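Rep protein (Adeno-associated virus - 5, PDB 1M55) probably nicks viral DNA at the replication origin through its metal-dependent endonuclease domain, which belongs to the rolling-circle replication initiator family. Local coordinates at residues A[41-46]-A[157-162]; A[79-82]-A[87-90]; A[162-167]-A[175-180]. All blocks are in the same frame, centred on the assembly; numbering follows the deposited sequence.

Interaction 1: residues A[41-46]-A[157-162]; sequences SDLNLT and KVQPEL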
loop_
_atom_site.group_PDB
_atom_site.type_symbol
_atom_site.label_atom_id
_atom_site.label_comp_id
_atom_site.label_asym_id
_atom_site.label_seq_id
_atom_site.Cartn_x
_atom_site.Cartn_y
_atom_site.Cartn_z
ATOM N N SER A 41 2.048 -15.551 11.305
ATOM C CA SER A 41 0.841 -15.220 10.554
ATOM C C SER A 41 -0.168 -16.357 10.642
ATOM O O SER A 41 0.211 -17.521 10.745
ATOM C CB SER A 41 1.179 -14.949 9.088
ATOM O OG SER A 41 0.019 -14.645 8.336
ATOM N N ASP A 42 -1.451 -16.005 10.611
ATOM C CA ASP A 42 -2.520 -16.994 10.661
ATOM C C ASP A 42 -3.414 -16.864 9.426
ATOM O O ASP A 42 -4.563 -17.316 9.424
ATOM C CB ASP A 42 -3.344 -16.849 11.950
ATOM C CG ASP A 42 -4.047 -15.496 12.065
ATOM O OD1 ASP A 42 -3.891 -14.641 11.167
ATOM O OD2 ASP A 42 -4.764 -15.288 13.071
ATOM N N LEU A 43 -2.888 -16.214 8.392
ATOM C CA LEU A 43 -3.631 -16.018 7.156
ATOM C C LEU A 43 -3.703 -17.315 6.362
ATOM O O LEU A 43 -2.902 -18.227 6.565
ATOM C CB LEU A 43 -2.963 -14.944 6.285
ATOM C CG LEU A 43 -2.868 -13.500 6.786
ATOM C CD1 LEU A 43 -2.102 -12.672 5.771
ATOM C CD2 LEU A 43 -4.250 -12.919 7.006
ATOM N N ASN A 44 -4.694 -17.404 5.484
ATOM C CA ASN A 44 -4.851 -18.563 4.624
ATOM C C ASN A 44 -4.149 -18.169 3.320
ATOM O O ASN A 44 -4.631 -17.305 2.581
ATOM C CB ASN A 44 -6.333 -18.845 4.379
ATOM C CG ASN A 44 -6.555 -20.014 3.443
ATOM O OD1 ASN A 44 -5.606 -20.591 2.912
ATOM N ND2 ASN A 44 -7.814 -20.372 3.237
ATOM N N LEU A 45 -2.997 -18.774 3.058
ATOM C CA LEU A 45 -2.217 -18.455 1.867
ATOM C C LEU A 45 -2.939 -18.693 0.546
ATOM O O LEU A 45 -2.696 -17.975 -0.424
ATOM C CB LEU A 45 -0.879 -19.205 1.878
ATOM C CG LEU A 45 0.176 -18.771 0.849
ATOM C CD1 LEU A 45 0.589 -17.323 1.086
ATOM C CD2 LEU A 45 1.390 -19.677 0.935
ATOM N N THR A 46 -3.850 -19.659 0.505
ATOM C CA THR A 46 -4.573 -19.949 -0.731
ATOM C C THR A 46 -5.432 -18.774 -1.194
ATOM O O THR A 46 -5.763 -18.678 -2.375
ATOM C CB THR A 46 -5.452 -21.214 -0.607
ATOM O OG1 THR A 46 -6.495 -20.991 0.350
ATOM C CG2 THR A 46 -4.613 -22.398 -0.154
ATOM N N LYS A 157 -10.370 -5.326 7.984
ATOM C CA LYS A 157 -10.469 -6.092 6.743
ATOM C C LYS A 157 -10.068 -7.552 6.940
ATOM O O LYS A 157 -9.103 -7.847 7.647
ATOM C CB LYS A 157 -9.616 -5.466 5.632
ATOM C CG LYS A 157 -10.304 -4.355 4.842
ATOM C CD LYS A 157 -10.331 -3.043 5.590
ATOM C CE LYS A 157 -11.135 -1.990 4.836
ATOM N NZ LYS A 157 -10.591 -1.714 3.483
ATOM N N VAL A 158 -10.825 -8.462 6.331
ATOM C CA VAL A 158 -10.539 -9.892 6.426
ATOM C C VAL A 158 -10.302 -10.425 5.013
ATOM O O VAL A 158 -10.517 -9.705 4.030
ATOM C CB VAL A 158 -11.705 -10.679 7.106
ATOM C CG1 VAL A 158 -11.873 -10.239 8.547
ATOM C CG2 VAL A 158 -13.005 -10.479 6.342
ATOM N N GLN A 159 -9.829 -11.663 4.902
ATOM C CA GLN A 159 -9.582 -12.257 3.590
ATOM C C GLN A 159 -10.918 -12.587 2.927
ATOM O O GLN A 159 -11.886 -12.916 3.615
ATOM C CB GLN A 159 -8.732 -13.520 3.730
ATOM C CG GLN A 159 -7.351 -13.262 4.306
ATOM C CD GLN A 159 -6.494 -14.505 4.320
ATOM O OE1 GLN A 159 -6.545 -15.297 5.259
ATOM N NE2 GLN A 159 -5.705 -14.689 3.275
ATOM N N PRO A 160 -10.986 -12.541 1.585
ATOM C CA PRO A 160 -9.919 -12.214 0.632
ATOM C C PRO A 160 -9.655 -10.727 0.362
ATOM O O PRO A 160 -8.736 -10.402 -0.396
ATOM C CB PRO A 160 -10.374 -12.932 -0.633
ATOM C CG PRO A 160 -11.852 -12.739 -0.580
ATOM C CD PRO A 160 -12.183 -13.029 0.870
ATOM N N GLU A 161 -10.451 -9.823 0.937
ATOM C CA GLU A 161 -10.204 -8.395 0.714
ATOM C C GLU A 161 -8.792 -8.069 1.199
ATOM O O GLU A 161 -8.020 -7.415 0.499
ATOM C CB GLU A 161 -11.214 -7.509 1.443
ATOM C CG GLU A 161 -10.971 -6.027 1.157
ATOM C CD GLU A 161 -11.948 -5.094 1.840
ATOM O OE1 GLU A 161 -12.915 -5.568 2.470
ATOM O OE2 GLU A 161 -11.742 -3.868 1.740
ATOM N N LEU A 162 -8.472 -8.504 2.412
ATOM C CA LEU A 162 -7.138 -8.300 2.963
ATOM C C LEU A 162 -6.228 -9.291 2.250
ATOM O O LEU A 162 -6.504 -10.494 2.237
ATOM C CB LEU A 162 -7.117 -8.587 4.470
ATOM C CG LEU A 162 -5.732 -8.662 5.122
ATOM C CD1 LEU A 162 -5.026 -7.324 4.992
ATOM C CD2 LEU A 162 -5.856 -9.063 6.582
#
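Leu-43 and Gln-159 bring the two irregular backbones closest, with their CA atoms 7.9 Å apart, and the backbones themselves do not bond, so the Gln-159 side chain spans the gap. Its carboxamide faces the peptide groups of Asn-44 and uses both ends. Gln-159 OE1 accepts from Asn-44 N at 2.8 Å, in the carbonyl plane on a lone pair and practically straight, with an N-H...O angle of 179°. Gln-159 NE2 donates in return to Asn-44 O at 2.9 Å, bent to 154° and tilted from the carbonyl plane. With CG anti to its own carbonyl carbon (chi1 -63°) and the chain extended beyond CG, the amide is carried far enough to grip one residue twice, which fixes its rotation about the last torsion. The motif on the other side is an Asx turn: OD1 of Asn-44 takes the backbone N and the OG1 of Thr-46 from one face of its plane, the hydroxyl at 2.7 Å, where the 3-10 turn at 45-46 starts. This joins the loop that precedes helix 50-71 to the one leading into strand 162-167, and in this second loop the peptide bond before Pro-160 is cis. Beside the amide, Leu-43 puts methyl CD2 against Gln-159 OE1 at 3.7 Å and against Leu-162 CD2 at 4.2 Å, an apolar flank to the polar grip. Leu-179 of helix 179-191 also packs on Leu-43, while Leu-47 and Val-48 touch the Gln-159 side chain. Further along, Lys-157 NZ forms a salt bridge with Glu-161 OE2 at 3.0 Å.

Interaction 2: residues A[79-82]-A[87-90]; sequences VQFE and YFHL. With ZN (zinc ion), chain C.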
loop_
_atom_site.group_PDB
_atom_site.type_symbol
_atom_site.label_atom_id
_atom_site.label_comp_id
_atom_site.label_asym_id
_atom_site.label_seq_id
_atom_site.Cartn_x
_atom_site.Cartn_y
_atom_site.Cartn_z
ATOM N N VAL A 79 1.205 -0.015 5.396
ATOM C CA VAL A 79 0.734 -0.246 4.040
ATOM C C VAL A 79 -0.086 -1.525 4.006
ATOM O O VAL A 79 0.365 -2.572 4.481
ATOM C CB VAL A 79 1.934 -0.384 3.069
ATOM C CG1 VAL A 79 1.457 -0.651 1.646
ATOM C CG2 VAL A 79 2.791 0.877 3.110
ATOM N N GLN A 80 -1.301 -1.435 3.481
ATOM C CA GLN A 80 -2.160 -2.605 3.390
ATOM C C GLN A 80 -2.567 -2.878 1.943
ATOM O O GLN A 80 -3.058 -1.987 1.245
ATOM C CB GLN A 80 -3.394 -2.445 4.282
ATOM C CG GLN A 80 -4.302 -3.661 4.286
ATOM C CD GLN A 80 -5.189 -3.708 5.506
ATOM O OE1 GLN A 80 -4.723 -3.978 6.606
ATOM N NE2 GLN A 80 -6.473 -3.444 5.319
ATOM N N PHE A 81 -2.302 -4.101 1.492
ATOM C CA PHE A 81 -2.631 -4.547 0.140
ATOM C C PHE A 81 -4.002 -5.226 0.184
ATOM O O PHE A 81 -4.225 -6.150 0.979
ATOM C CB PHE A 81 -1.559 -5.526 -0.358
ATOM C CG PHE A 81 -1.748 -5.970 -1.784
ATOM C CD1 PHE A 81 -1.561 -7.303 -2.137
ATOM C CD2 PHE A 81 -2.126 -5.062 -2.770
ATOM C CE1 PHE A 81 -1.754 -7.726 -3.454
ATOM C CE2 PHE A 81 -2.319 -5.479 -4.089
ATOM C CZ PHE A 81 -2.132 -6.813 -4.427
ATOM N N GLU A 82 -4.907 -4.776 -0.678
ATOM C CA GLU A 82 -6.264 -5.311 -0.720
ATOM C C GLU A 82 -6.740 -5.665 -2.122
ATOM O O GLU A 82 -6.256 -5.127 -3.121
ATOM C CB GLU A 82 -7.251 -4.292 -0.133
ATOM C CG GLU A 82 -7.037 -3.962 1.334
ATOM C CD GLU A 82 -7.942 -2.846 1.825
ATOM O OE1 GLU A 82 -8.826 -2.395 1.066
ATOM O OE2 GLU A 82 -7.769 -2.414 2.977
ATOM N N TYR A 87 -10.194 -3.122 -8.295
ATOM C CA TYR A 87 -8.741 -3.214 -8.405
ATOM C C TYR A 87 -8.030 -3.718 -7.173
ATOM O O TYR A 87 -8.516 -3.570 -6.051
ATOM C CB TYR A 87 -8.147 -1.824 -8.661
ATOM C CG TYR A 87 -8.688 -1.082 -9.852
ATOM C CD1 TYR A 87 -9.751 -0.194 -9.715
ATOM C CD2 TYR A 87 -8.121 -1.247 -11.114
ATOM C CE1 TYR A 87 -10.233 0.514 -10.804
ATOM C CE2 TYR A 87 -8.597 -0.540 -12.214
ATOM C CZ TYR A 87 -9.653 0.336 -12.048
ATOM O OH TYR A 87 -10.129 1.052 -13.120
ATOM N N PHE A 88 -6.866 -4.313 -7.396
ATOM C CA PHE A 88 -6.005 -4.712 -6.295
ATOM C C PHE A 88 -5.378 -3.346 -6.012
ATOM O O PHE A 88 -5.046 -2.605 -6.948
ATOM C CB PHE A 88 -4.926 -5.682 -6.767
ATOM C CG PHE A 88 -5.403 -7.092 -6.904
ATOM C CD1 PHE A 88 -5.998 -7.530 -8.083
ATOM C CD2 PHE A 88 -5.261 -7.987 -5.845
ATOM C CE1 PHE A 88 -6.446 -8.844 -8.206
ATOM C CE2 PHE A 88 -5.704 -9.304 -5.957
ATOM C CZ PHE A 88 -6.297 -9.734 -7.141
ATOM N N HIS A 89 -5.243 -2.980 -4.747
ATOM C CA HIS A 89 -4.693 -1.669 -4.444
ATOM C C HIS A 89 -4.020 -1.627 -3.092
ATOM O O HIS A 89 -4.250 -2.488 -2.239
ATOM C CB HIS A 89 -5.799 -0.605 -4.511
ATOM C CG HIS A 89 -6.932 -0.857 -3.567
ATOM N ND1 HIS A 89 -7.955 -1.748 -3.809
ATOM C CD2 HIS A 89 -7.162 -0.359 -2.325
ATOM C CE1 HIS A 89 -8.748 -1.772 -2.730
ATOM N NE2 HIS A 89 -8.304 -0.943 -1.806
ATOM N N LEU A 90 -3.183 -0.615 -2.912
ATOM C CA LEU A 90 -2.452 -0.420 -1.673
ATOM C C LEU A 90 -2.885 0.850 -0.960
ATOM O O LEU A 90 -2.969 1.914 -1.584
ATOM C CB LEU A 90 -0.951 -0.282 -1.964
ATOM C CG LEU A 90 -0.167 -1.487 -2.484
ATOM C CD1 LEU A 90 1.072 -1.007 -3.222
ATOM C CD2 LEU A 90 0.193 -2.407 -1.329
HETATM ZN ZN ZN C . -9.078 -0.598 0.063
#
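Glu-82 and His-89 bind one zinc ion from adjacent strands of an antiparallel beta hairpin in the central sheet. Glu-82 OE1 lies 2.1 Å from the zinc and His-89 NE2 2.0 Å from it; His-91 supplies the third protein ligand. His-89, Leu-90 and His-91 are consistent with the His-hydrophobic-His (HUH) motif of rolling-circle Rep nucleases, with Glu-82 joining from the neighbouring strand. The carboxylate and imidazole planes stand 74° apart, and CB of Glu-82 lies over one face of the ring. Behind the ligands, the two residues form a hydrogen-bonded pair: Glu-82 N to His-89 O at 2.8 Å, with the reverse bond completing it. The second shell holds both side chains. Gln-80 NE2 reaches the anti lone pair of Glu-82 OE2, an oxygen that also meets Lys-157 in a salt bridge; these donors probably help keep the carboxylate turned to the metal. On the other side of the sheet, Leu-90 CD2 packs against Phe-81 CB, and the two phenyl rings are inclined by 28° and barely overlap, with Phe-81 CZ 3.6 Å from Phe-88 CD2. The His-89 rotamer (chi1 59°) carries the imidazole across toward Glu-82, where NE2 meets the zinc, while His-89 ND1 donates to Tyr-87 O at 2.9 Å, the oxygen lying in the ring plane.

Interaction 3: residues A[162-167]-A[175-180]; sequences LQWAWT and AALNLE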
loop_
_atom_site.group_PDB
_atom_site.type_symbol
_atom_site.label_atom_id
_atom_site.label_comp_id
_atom_site.label_asym_id
_atom_site.label_seq_id
_atom_site.Cartn_x
_atom_site.Cartn_y
_atom_site.Cartn_z
ATOM N N LEU A 162 -8.472 -8.504 2.412
ATOM C CA LEU A 162 -7.138 -8.300 2.963
ATOM C C LEU A 162 -6.228 -9.291 2.250
ATOM O O LEU A 162 -6.504 -10.494 2.237
ATOM C CB LEU A 162 -7.117 -8.587 4.470
ATOM C CG LEU A 162 -5.732 -8.662 5.122
ATOM C CD1 LEU A 162 -5.026 -7.324 4.992
ATOM C CD2 LEU A 162 -5.856 -9.063 6.582
ATOM N N GLN A 163 -5.168 -8.783 1.631
ATOM C CA GLN A 163 -4.217 -9.627 0.921
ATOM C C GLN A 163 -2.882 -9.708 1.661
ATOM O O GLN A 163 -2.297 -10.787 1.773
ATOM C CB GLN A 163 -4.007 -9.106 -0.500
ATOM C CG GLN A 163 -5.199 -9.312 -1.427
ATOM C CD GLN A 163 -5.299 -10.735 -1.939
ATOM O OE1 GLN A 163 -4.311 -11.307 -2.406
ATOM N NE2 GLN A 163 -6.489 -11.312 -1.869
ATOM N N TRP A 164 -2.424 -8.579 2.197
ATOM C CA TRP A 164 -1.152 -8.524 2.919
ATOM C C TRP A 164 -1.013 -7.138 3.539
ATOM O O TRP A 164 -1.771 -6.229 3.208
ATOM C CB TRP A 164 0.005 -8.751 1.937
ATOM C CG TRP A 164 1.246 -9.359 2.530
ATOM C CD1 TRP A 164 2.330 -8.697 3.021
ATOM C CD2 TRP A 164 1.551 -10.755 2.622
ATOM N NE1 TRP A 164 3.300 -9.594 3.405
ATOM C CE2 TRP A 164 2.847 -10.865 3.172
ATOM C CE3 TRP A 164 0.859 -11.926 2.288
ATOM C CZ2 TRP A 164 3.467 -12.099 3.394
ATOM C CZ3 TRP A 164 1.475 -13.156 2.511
ATOM C CH2 TRP A 164 2.767 -13.230 3.058
ATOM N N ALA A 165 -0.045 -6.974 4.435
ATOM C CA ALA A 165 0.197 -5.678 5.054
ATOM C C ALA A 165 1.623 -5.633 5.581
ATOM O O ALA A 165 2.212 -6.673 5.882
ATOM C CB ALA A 165 -0.807 -5.406 6.180
ATOM N N TRP A 166 2.172 -4.425 5.662
ATOM C CA TRP A 166 3.536 -4.201 6.135
ATOM C C TRP A 166 3.538 -2.938 6.986
ATOM O O TRP A 166 2.764 -2.011 6.738
ATOM C CB TRP A 166 4.491 -3.943 4.961
ATOM C CG TRP A 166 4.526 -4.970 3.866
ATOM C CD1 TRP A 166 5.468 -5.947 3.690
ATOM C CD2 TRP A 166 3.664 -5.035 2.720
ATOM N NE1 TRP A 166 5.256 -6.601 2.498
ATOM C CE2 TRP A 166 4.157 -6.063 1.882
ATOM C CE3 TRP A 166 2.529 -4.317 2.315
ATOM C CZ2 TRP A 166 3.555 -6.390 0.661
ATOM C CZ3 TRP A 166 1.932 -4.641 1.100
ATOM C CH2 TRP A 166 2.448 -5.669 0.287
ATOM N N THR A 167 4.446 -2.870 7.952
ATOM C CA THR A 167 4.548 -1.688 8.797
ATOM C C THR A 167 5.836 -1.701 9.602
ATOM O O THR A 167 6.419 -2.765 9.841
ATOM C CB THR A 167 3.369 -1.591 9.796
ATOM O OG1 THR A 167 3.439 -0.350 10.506
ATOM C CG2 THR A 167 3.408 -2.737 10.797
ATOM N N ALA A 175 -0.019 -7.248 14.183
ATOM C CA ALA A 175 -1.326 -7.155 13.539
ATOM C C ALA A 175 -1.282 -7.257 12.018
ATOM O O ALA A 175 -2.197 -7.803 11.406
ATOM C CB ALA A 175 -2.017 -5.850 13.945
ATOM N N ALA A 176 -0.208 -6.753 11.418
ATOM C CA ALA A 176 -0.066 -6.746 9.964
ATOM C C ALA A 176 -0.534 -8.015 9.257
ATOM O O ALA A 176 -1.334 -7.949 8.320
ATOM C CB ALA A 176 1.375 -6.411 9.573
ATOM N N LEU A 177 -0.055 -9.170 9.712
ATOM C CA LEU A 177 -0.421 -10.433 9.081
ATOM C C LEU A 177 -1.116 -11.409 10.025
ATOM O O LEU A 177 -1.135 -12.622 9.772
ATOM C CB LEU A 177 0.821 -11.094 8.478
ATOM C CG LEU A 177 1.610 -10.276 7.451
ATOM C CD1 LEU A 177 2.820 -11.067 6.995
ATOM C CD2 LEU A 177 0.730 -9.927 6.266
ATOM N N ASN A 178 -1.706 -10.889 11.097
ATOM C CA ASN A 178 -2.384 -11.747 12.056
ATOM C C ASN A 178 -3.795 -11.256 12.361
ATOM O O ASN A 178 -3.989 -10.189 12.948
ATOM C CB ASN A 178 -1.568 -11.878 13.343
ATOM C CG ASN A 178 -2.083 -12.985 14.242
ATOM O OD1 ASN A 178 -3.085 -12.819 14.938
ATOM N ND2 ASN A 178 -1.416 -14.131 14.210
ATOM N N LEU A 179 -4.769 -12.052 11.930
ATOM C CA LEU A 179 -6.193 -11.775 12.111
ATOM C C LEU A 179 -6.621 -11.747 13.577
ATOM O O LEU A 179 -7.447 -10.927 13.975
ATOM C CB LEU A 179 -7.013 -12.815 11.347
ATOM C CG LEU A 179 -6.841 -12.788 9.823
ATOM C CD1 LEU A 179 -7.291 -14.102 9.219
ATOM C CD2 LEU A 179 -7.614 -11.614 9.230
ATOM N N GLU A 180 -6.044 -12.628 14.387
ATOM C CA GLU A 180 -6.382 -12.683 15.804
ATOM C C GLU A 180 -5.937 -11.387 16.491
ATOM O O GLU A 180 -6.682 -10.801 17.283
ATOM C CB GLU A 180 -5.720 -13.902 16.447
ATOM C CG GLU A 180 -6.339 -14.322 17.760
ATOM C CD GLU A 180 -7.794 -14.737 17.629
ATOM O OE1 GLU A 180 -8.123 -15.545 16.734
ATOM O OE2 GLU A 180 -8.611 -14.260 18.436
#
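Trp-164 and Leu-177 meet because CG of the tryptophan is swung roughly anti to its backbone N (chi1 -152°), while Leu-177 turns its CG anti to its carbonyl carbon (chi1 -57°), bringing both methyls to the indole. Leu-177 CD2 sits squarely over the five-membered ring of Trp-164, 3.6 Å from its centroid and 2° off the normal, a clear CH-pi contact. Leu-177 CD1 lies farther along the same ring system, 3.8 Å from Trp-164 CZ2. Leu-177 CD2 also lies 3.6 Å from Ala-165 N, touching both indole and strand backbone. Next to it small residues let the chains come close: Ala-165 CB lies 3.4 Å from the carbonyl O of Ala-176, and the two CB atoms are 4.2 Å apart. Thr-167 CG2 borders the Ala-176 methyl more loosely. At the other end, Leu-162 and Leu-179 touch through their CD2 methyls at 4.1 Å. Gln-163 and Trp-164 together face Phe-81 in a classic beta bulge. Asn-178 is the N-cap of helix 179-191, its OD1 accepting from Glu-181 N. Strand 162-167 pairs with strand 77-83, carries the segment before helix 179-191 along its flank, and sends Trp-164 and Trp-166 onto Leu-53 of helix 50-71.

In the fold
From the N terminus, the loop at 41-46 comes first and meets 157-162 more than a hundred residues on, so interaction 1 closes the longest loop. Within that long closure the chain makes helix 50-71 and then the hairpin of interaction 2, a short closure between 79-82 and 87-90 that therefore nests in it. Interaction 3 follows in series, opening at Leu-162, which it shares with interaction 1, and closing at 175-180. No loops cross. Strands 77-83 and 162-167 are sheet neighbours, linking interactions 2 and 3 through backbone bonds, whereas Lys-157 ties interaction 1 to the zinc ligand Glu-82. Ser-41 and Asp-42 probably hydrogen-bond to backbone atoms of 177-180, fastening the early loop to the start of the last helix.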